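Local coordinates for Lmo0325 protein (Listeria monocytogenes EGD-e, PDB 4RYK) that probably binds DNA through an N-terminal helix-turn-helix domain and acts as a transcriptional regulator of the Rgg type, at residues G11-I14 against R15-R18; E27-T30 against G31-R35. All blocks are in the same frame, centred on the assembly; numbering follows the deposited sequence. Where two conformers were deposited one is given.

Interaction 1. Residues G11-I14 against R15-R18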
ATOM      1  N   GLY A  11       6.779 -22.474  -9.736  1.00 41.05           N
ATOM      2  CA  GLY A  11       7.384 -23.512  -8.891  1.00 41.05           C
ATOM      3  C   GLY A  11       8.887 -23.351  -8.799  1.00 41.45           C
ATOM      4  O   GLY A  11       9.482 -23.659  -7.768  1.00 41.14           O
ATOM      5  N   GLU A  12       9.503 -22.847  -9.858  1.00 42.46           N
ATOM      6  CA  GLU A  12      10.954 -22.646  -9.850  1.00 43.76           C
ATOM      7  C   GLU A  12      11.304 -21.563  -8.859  1.00 40.42           C
ATOM      8  O   GLU A  12      12.280 -21.696  -8.131  1.00 40.16           O
ATOM      9  CB  GLU A  12      11.485 -22.355 -11.250  1.00 45.70           C
ATOM     10  CG  GLU A  12      11.584 -23.627 -12.075  1.00 51.06           C
ATOM     11  CD  GLU A  12      11.620 -23.380 -13.563  1.00 55.44           C
ATOM     12  OE1 GLU A  12      12.706 -23.422 -14.158  1.00 63.37           O
ATOM     13  OE2 GLU A  12      10.558 -23.151 -14.150  1.00 60.82           O
ATOM     14  N   LEU A  13      10.455 -20.534  -8.754  1.00 39.02           N
ATOM     15  CA  LEU A  13      10.696 -19.489  -7.761  1.00 38.80           C
ATOM     16  C   LEU A  13      10.446 -19.992  -6.323  1.00 38.28           C
ATOM     17  O   LEU A  13      11.199 -19.675  -5.394  1.00 36.54           O
ATOM     18  CB  LEU A  13       9.868 -18.247  -8.059  1.00 38.18           C
ATOM     19  CG  LEU A  13       9.966 -17.152  -7.006  1.00 37.35           C
ATOM     20  CD1 LEU A  13      11.409 -16.735  -6.781  1.00 40.71           C
ATOM     21  CD2 LEU A  13       9.178 -15.941  -7.477  1.00 37.76           C
ATOM     22  N   ILE A  14       9.397 -20.791  -6.157  1.00 36.69           N
ATOM     23  CA  ILE A  14       9.110 -21.355  -4.866  1.00 35.36           C
ATOM     24  C   ILE A  14      10.334 -22.150  -4.401  1.00 35.54           C
ATOM     25  O   ILE A  14      10.733 -22.043  -3.278  1.00 35.82           O
ATOM     26  CB  ILE A  14       7.879 -22.279  -4.875  1.00 36.05           C
ATOM     27  CG1 ILE A  14       6.564 -21.496  -5.104  1.00 36.85           C
ATOM     28  CG2 ILE A  14       7.770 -23.018  -3.543  1.00 37.33           C
ATOM     29  CD1 ILE A  14       6.156 -20.588  -3.952  1.00 36.30           C
ATOM     30  N   ARG A  15      10.910 -22.938  -5.292  0.50 37.36           N
ATOM     31  CA  ARG A  15      12.082 -23.726  -4.960  0.50 38.27           C
ATOM     32  C   ARG A  15      13.217 -22.858  -4.442  0.50 37.33           C
ATOM     33  O   ARG A  15      13.809 -23.151  -3.405  0.50 37.58           O
ATOM     34  CB  ARG A  15      12.527 -24.521  -6.177  0.50 40.00           C
ATOM     35  CG  ARG A  15      13.975 -24.993  -6.118  0.50 41.50           C
ATOM     36  CD  ARG A  15      14.437 -25.398  -7.499  0.50 42.74           C
ATOM     37  NE  ARG A  15      15.766 -25.964  -7.435  0.50 45.09           N
ATOM     38  CZ  ARG A  15      16.847 -25.235  -7.267  0.50 42.96           C
ATOM     39  NH1 ARG A  15      16.754 -23.908  -7.150  0.50 44.06           N
ATOM     40  NH2 ARG A  15      17.984 -25.839  -7.201  0.50 43.94           N
ATOM     41  N   GLU A  16      13.493 -21.781  -5.156  1.00 37.55           N
ATOM     42  CA  GLU A  16      14.590 -20.882  -4.801  1.00 40.37           C
ATOM     43  C   GLU A  16      14.323 -20.243  -3.450  1.00 38.95           C
ATOM     44  O   GLU A  16      15.212 -20.143  -2.593  1.00 34.35           O
ATOM     45  CB  GLU A  16      14.739 -19.860  -5.908  1.00 44.61           C
ATOM     46  CG  GLU A  16      15.493 -18.620  -5.516  1.00 54.86           C
ATOM     47  CD  GLU A  16      15.614 -17.631  -6.677  1.00 65.25           C
ATOM     48  OE1 GLU A  16      15.617 -16.392  -6.417  1.00 66.62           O
ATOM     49  OE2 GLU A  16      15.709 -18.100  -7.848  1.00 69.78           O
ATOM     50  N   ILE A  17      13.075 -19.828  -3.222  1.00 35.77           N
ATOM     51  CA  ILE A  17      12.757 -19.249  -1.932  1.00 35.12           C
ATOM     52  C   ILE A  17      12.860 -20.263  -0.796  1.00 35.37           C
ATOM     53  O   ILE A  17      13.443 -19.987   0.262  1.00 33.05           O
ATOM     54  CB  ILE A  17      11.358 -18.597  -1.910  1.00 35.14           C
ATOM     55  CG1 ILE A  17      11.325 -17.363  -2.824  1.00 35.66           C
ATOM     56  CG2 ILE A  17      11.022 -18.166  -0.501  1.00 37.16           C
ATOM     57  CD1 ILE A  17       9.905 -16.949  -3.216  1.00 37.44           C
ATOM     58  N   ARG A  18      12.269 -21.422  -1.027  1.00 33.93           N
ATOM     59  CA  ARG A  18      12.381 -22.527  -0.095  1.00 36.41           C
ATOM     60  C   ARG A  18      13.828 -22.814   0.279  1.00 37.29           C
ATOM     61  O   ARG A  18      14.166 -22.893   1.475  1.00 37.64           O
ATOM     62  CB  ARG A  18      11.715 -23.791  -0.676  1.00 36.52           C
ATOM     63  CG  ARG A  18      11.922 -24.999   0.175  1.00 37.94           C
ATOM     64  CD  ARG A  18      11.276 -26.235  -0.401  1.00 38.46           C
ATOM     65  NE  ARG A  18      11.937 -26.760  -1.581  1.00 39.58           N
ATOM     66  CZ  ARG A  18      13.103 -27.399  -1.603  1.00 41.87           C
ATOM     67  NH1 ARG A  18      13.827 -27.550  -0.498  1.00 42.23           N
ATOM     68  NH2 ARG A  18      13.562 -27.862  -2.760  1.00 42.32           N
TER

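Interaction 2. Residues E27-T30 against G31-R35. With GLC (alpha-D-glucopyranose), chain B.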
ATOM      1  N   GLU A  27       8.936 -30.541   4.558  1.00 47.56           N
ATOM      2  CA  GLU A  27       8.136 -29.663   5.389  1.00 49.04           C
ATOM      3  C   GLU A  27       7.312 -28.645   4.617  1.00 46.47           C
ATOM      4  O   GLU A  27       6.311 -28.159   5.115  1.00 43.27           O
ATOM      5  CB  GLU A  27       8.986 -29.025   6.473  1.00 54.81           C
ATOM      6  CG  GLU A  27       9.802 -27.839   6.090  1.00 56.38           C
ATOM      7  CD  GLU A  27      10.935 -27.627   7.106  1.00 65.60           C
ATOM      8  OE1 GLU A  27      10.654 -27.233   8.273  1.00 75.40           O
ATOM      9  OE2 GLU A  27      12.103 -27.856   6.738  1.00 56.89           O
ATOM     10  N   VAL A  28       7.681 -28.341   3.386  1.00 42.47           N
ATOM     11  CA  VAL A  28       6.881 -27.400   2.635  1.00 41.11           C
ATOM     12  C   VAL A  28       5.618 -28.075   2.045  1.00 43.16           C
ATOM     13  O   VAL A  28       4.543 -27.497   2.065  1.00 43.72           O
ATOM     14  CB  VAL A  28       7.700 -26.725   1.539  1.00 37.74           C
ATOM     15  CG1 VAL A  28       6.798 -26.052   0.545  1.00 38.38           C
ATOM     16  CG2 VAL A  28       8.643 -25.707   2.141  1.00 38.39           C
ATOM     17  N   TYR A  29       5.753 -29.299   1.542  1.00 43.31           N
ATOM     18  CA  TYR A  29       4.713 -29.898   0.717  1.00 43.70           C
ATOM     19  C   TYR A  29       3.822 -30.955   1.367  1.00 46.63           C
ATOM     20  O   TYR A  29       2.730 -31.221   0.837  1.00 46.15           O
ATOM     21  CB  TYR A  29       5.322 -30.459  -0.566  1.00 42.05           C
ATOM     22  CG  TYR A  29       5.942 -29.382  -1.433  1.00 41.72           C
ATOM     23  CD1 TYR A  29       5.146 -28.467  -2.121  1.00 41.80           C
ATOM     24  CD2 TYR A  29       7.310 -29.241  -1.510  1.00 41.87           C
ATOM     25  CE1 TYR A  29       5.703 -27.494  -2.907  1.00 40.96           C
ATOM     26  CE2 TYR A  29       7.886 -28.270  -2.294  1.00 41.59           C
ATOM     27  CZ  TYR A  29       7.078 -27.389  -2.984  1.00 40.91           C
ATOM     28  OH  TYR A  29       7.681 -26.420  -3.737  1.00 39.21           O
ATOM     29  N   THR A  30       4.258 -31.507   2.501  1.00 46.32           N
ATOM     30  CA  THR A  30       3.569 -32.594   3.137  1.00 49.65           C
ATOM     31  C   THR A  30       2.162 -32.189   3.519  1.00 48.80           C
ATOM     32  O   THR A  30       1.950 -31.136   4.102  1.00 47.53           O
ATOM     33  CB  THR A  30       4.265 -33.081   4.421  1.00 50.84           C
ATOM     34  OG1 THR A  30       5.575 -33.502   4.094  1.00 54.63           O
ATOM     35  CG2 THR A  30       3.548 -34.314   4.983  1.00 54.62           C
ATOM     36  N   GLY A  31       1.214 -33.030   3.129  1.00 51.87           N
ATOM     37  CA  GLY A  31      -0.204 -32.783   3.331  1.00 51.36           C
ATOM     38  C   GLY A  31      -0.783 -31.851   2.277  1.00 53.46           C
ATOM     39  O   GLY A  31      -1.984 -31.612   2.261  1.00 51.50           O
ATOM     40  N   ILE A  32       0.032 -31.320   1.367  1.00 51.72           N
ATOM     41  CA  ILE A  32      -0.543 -30.440   0.327  1.00 49.45           C
ATOM     42  C   ILE A  32      -0.538 -31.186  -0.999  1.00 50.17           C
ATOM     43  O   ILE A  32      -1.572 -31.399  -1.598  1.00 48.05           O
ATOM     44  CB  ILE A  32       0.233 -29.103   0.223  1.00 47.69           C
ATOM     45  CG1 ILE A  32       0.103 -28.304   1.527  1.00 46.21           C
ATOM     46  CG2 ILE A  32      -0.266 -28.249  -0.936  1.00 46.26           C
ATOM     47  CD1 ILE A  32       1.122 -27.204   1.662  1.00 45.26           C
ATOM     48  N   ILE A  33       0.649 -31.610  -1.419  1.00 48.05           N
ATOM     49  CA  ILE A  33       0.812 -32.446  -2.595  1.00 49.31           C
ATOM     50  C   ILE A  33       1.918 -33.460  -2.349  1.00 51.95           C
ATOM     51  O   ILE A  33       2.775 -33.273  -1.490  1.00 51.16           O
ATOM     52  CB  ILE A  33       1.221 -31.633  -3.820  1.00 50.92           C
ATOM     53  CG1 ILE A  33       2.468 -30.750  -3.508  1.00 51.11           C
ATOM     54  CG2 ILE A  33       0.047 -30.799  -4.287  1.00 51.42           C
ATOM     55  CD1 ILE A  33       3.071 -30.059  -4.711  1.00 48.75           C
ATOM     56  N   SER A  34       1.930 -34.486  -3.171  1.00 53.96           N
ATOM     57  CA  SER A  34       2.822 -35.582  -2.985  1.00 56.27           C
ATOM     58  C   SER A  34       4.221 -35.211  -3.388  1.00 56.84           C
ATOM     59  O   SER A  34       4.477 -34.210  -4.083  1.00 51.76           O
ATOM     60  CB  SER A  34       2.387 -36.744  -3.847  1.00 57.85           C
ATOM     61  OG  SER A  34       2.542 -36.367  -5.195  1.00 57.03           O
ATOM     62  N   ARG A  35       5.108 -36.074  -2.957  1.00 58.63           N
ATOM     63  CA  ARG A  35       6.500 -35.910  -3.178  1.00 64.94           C
ATOM     64  C   ARG A  35       6.811 -35.641  -4.628  1.00 61.35           C
ATOM     65  O   ARG A  35       7.425 -34.647  -4.957  1.00 58.23           O
ATOM     66  CB  ARG A  35       7.237 -37.165  -2.691  1.00 70.52           C
ATOM     67  CG  ARG A  35       8.739 -37.210  -3.001  1.00 87.84           C
ATOM     68  CD  ARG A  35       9.606 -36.298  -2.116  1.00 95.14           C
ATOM     69  NE  ARG A  35       8.822 -35.301  -1.360  1.00100.47           N
ATOM     70  CZ  ARG A  35       8.631 -34.016  -1.697  1.00 98.51           C
ATOM     71  NH1 ARG A  35       9.192 -33.501  -2.809  1.00 94.16           N
ATOM     72  NH2 ARG A  35       7.852 -33.243  -0.907  1.00 83.87           N
TER
HETATM   73  C1  GLC B   1      -1.413 -36.294  -1.415  1.00102.70           C
HETATM   74  C2  GLC B   1      -2.776 -35.658  -1.071  1.00102.48           C
HETATM   75  C3  GLC B   1      -2.682 -34.848   0.205  1.00 97.07           C
HETATM   76  C4  GLC B   1      -1.913 -35.750   1.148  1.00 95.63           C
HETATM   77  C5  GLC B   1      -0.470 -35.465   0.713  1.00 94.43           C
HETATM   78  C6  GLC B   1       0.627 -36.204   1.468  1.00 90.05           C
HETATM   79  O2  GLC B   1      -3.245 -34.806  -2.117  1.00105.15           O
HETATM   80  O3  GLC B   1      -3.952 -34.459   0.715  1.00 99.10           O
HETATM   81  O4  GLC B   1      -2.259 -35.474   2.511  1.00 90.41           O
HETATM   82  O5  GLC B   1      -0.300 -35.735  -0.692  1.00 94.58           O
HETATM   83  O6  GLC B   1       1.705 -35.258   1.531  1.00 72.14           O

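Interaction 1. Residues G11-I14 against R15-R18
Gly11, near the start of helix 10-20, offers its carbonyl O to Arg15 N, 2.9 Å away, the first of four successive i to i+4 bonds. Glu12 O takes Glu16 N in a longer bond of 3.2 Å; the Glu12 carboxylate turns back along the chain to the hydroxyl of Ser9. Leu13 O accepts Ile17 N at 2.9 Å, and the Leu13 branch point CG lies 3.8 Å from Ile17 CD1, the two side chains slanting across one another. The Ile17 CG1 branch sits beside its own backbone N (chi1 -67°), which turns it back over the Leu13 carbonyl, with CG1 3.5 Å from Leu13 O. Beyond Ile17, Leu13 packs against Phe67, Ile70 and Tyr71 of helix 64-71. Ile14 closes the series: Arg18 N reaches its O at 2.8 Å in the straightest bond of the four, 170° at the hydrogen. The Ile14 side chain itself leaves the turn for the domain interior, among Phe53, Leu57 and Ile60. Arg18 is gripped at its far end by Glu42, in a salt bridge, and by the carbonyl of Leu23. The chemistry is thus divided by side: the carbonyls of Gly11 to Ile14 are met by amides within the helix, so Leu13, Ile14 and Ile17 can present hydrocarbon to the neighbouring helices, while Glu12, Arg15 and Glu16 lie on the exposed side.

Interaction 2. Residues E27-T30 against G31-R35
Tyr29 and Ile33 lie alongside each other, both heading in one direction, with Ile33 CD1 3.7 Å from Tyr29 ring atom CD1. The CG1 branch of Ile33 stands between its own backbone N and carbonyl carbon (chi1 52°), a crowded position that brings CG1 and CD1 alongside the tyrosine. Val28 covers one face of the ring, its CG1 lying 3.6 Å above the plane and over the centre. The side chain of Arg35, its chain kinked midway, crosses Tyr29 at about a right angle; the ring and guanidinium planes are 55° apart, and Tyr29 CB meets the guanidinium edge 3.8 Å from Arg35 NH2. Glu42 holds the phenol hydroxyl of Tyr29, fixing the far end of the ring.

At the backbone, the Tyr29 carbonyl binds the turn that follows. Tyr29 O accepts Ile32 N at 2.8 Å, from a donor tilted off the carbonyl plane, and Ile33 N at 3.1 Å, in that plane. Two bonds on one oxygen draw the chain tightly round Gly31, whose positive phi suits glycine. Gly31 N points instead to the bound glucose and donates to its O6, 2.8 Å away at an angle of 166°. Beyond it, Ser34 occupies the N-cap position of helix 35-42, its OG making a weak bond to Tyr37 N. Two short helices, 25-29 and 35-42, joined by a tight turn fit the helix-turn-helix motif of XRE-family regulators, consistent with the family assignment; here the turn, Thr30 to Ser34, also lines the sugar site seen in the crystal.

In the fold
From the N terminus, interaction 1 comes first, wholly within helix 10-20, and is complete before the chain reaches helix 25-29. Interaction 2 follows in series, bridging the end of that helix and the start of helix 35-42; the two neither nest nor cross, and each spans only a local turn. Their centres lie about 14 Å apart, yet they meet directly: Ile14 CG2 packs 3.4 Å from Tyr29 OH, and Arg18 CD 3.7 Å from Val28 CG2. Glu42 is a further link, bonded to both Arg18 and Tyr29. Helix 50-60 backs both contacts, so helix 10-20 and the pair 25-29 and 35-42 pack into one N-terminal domain, well away from the chain's centre.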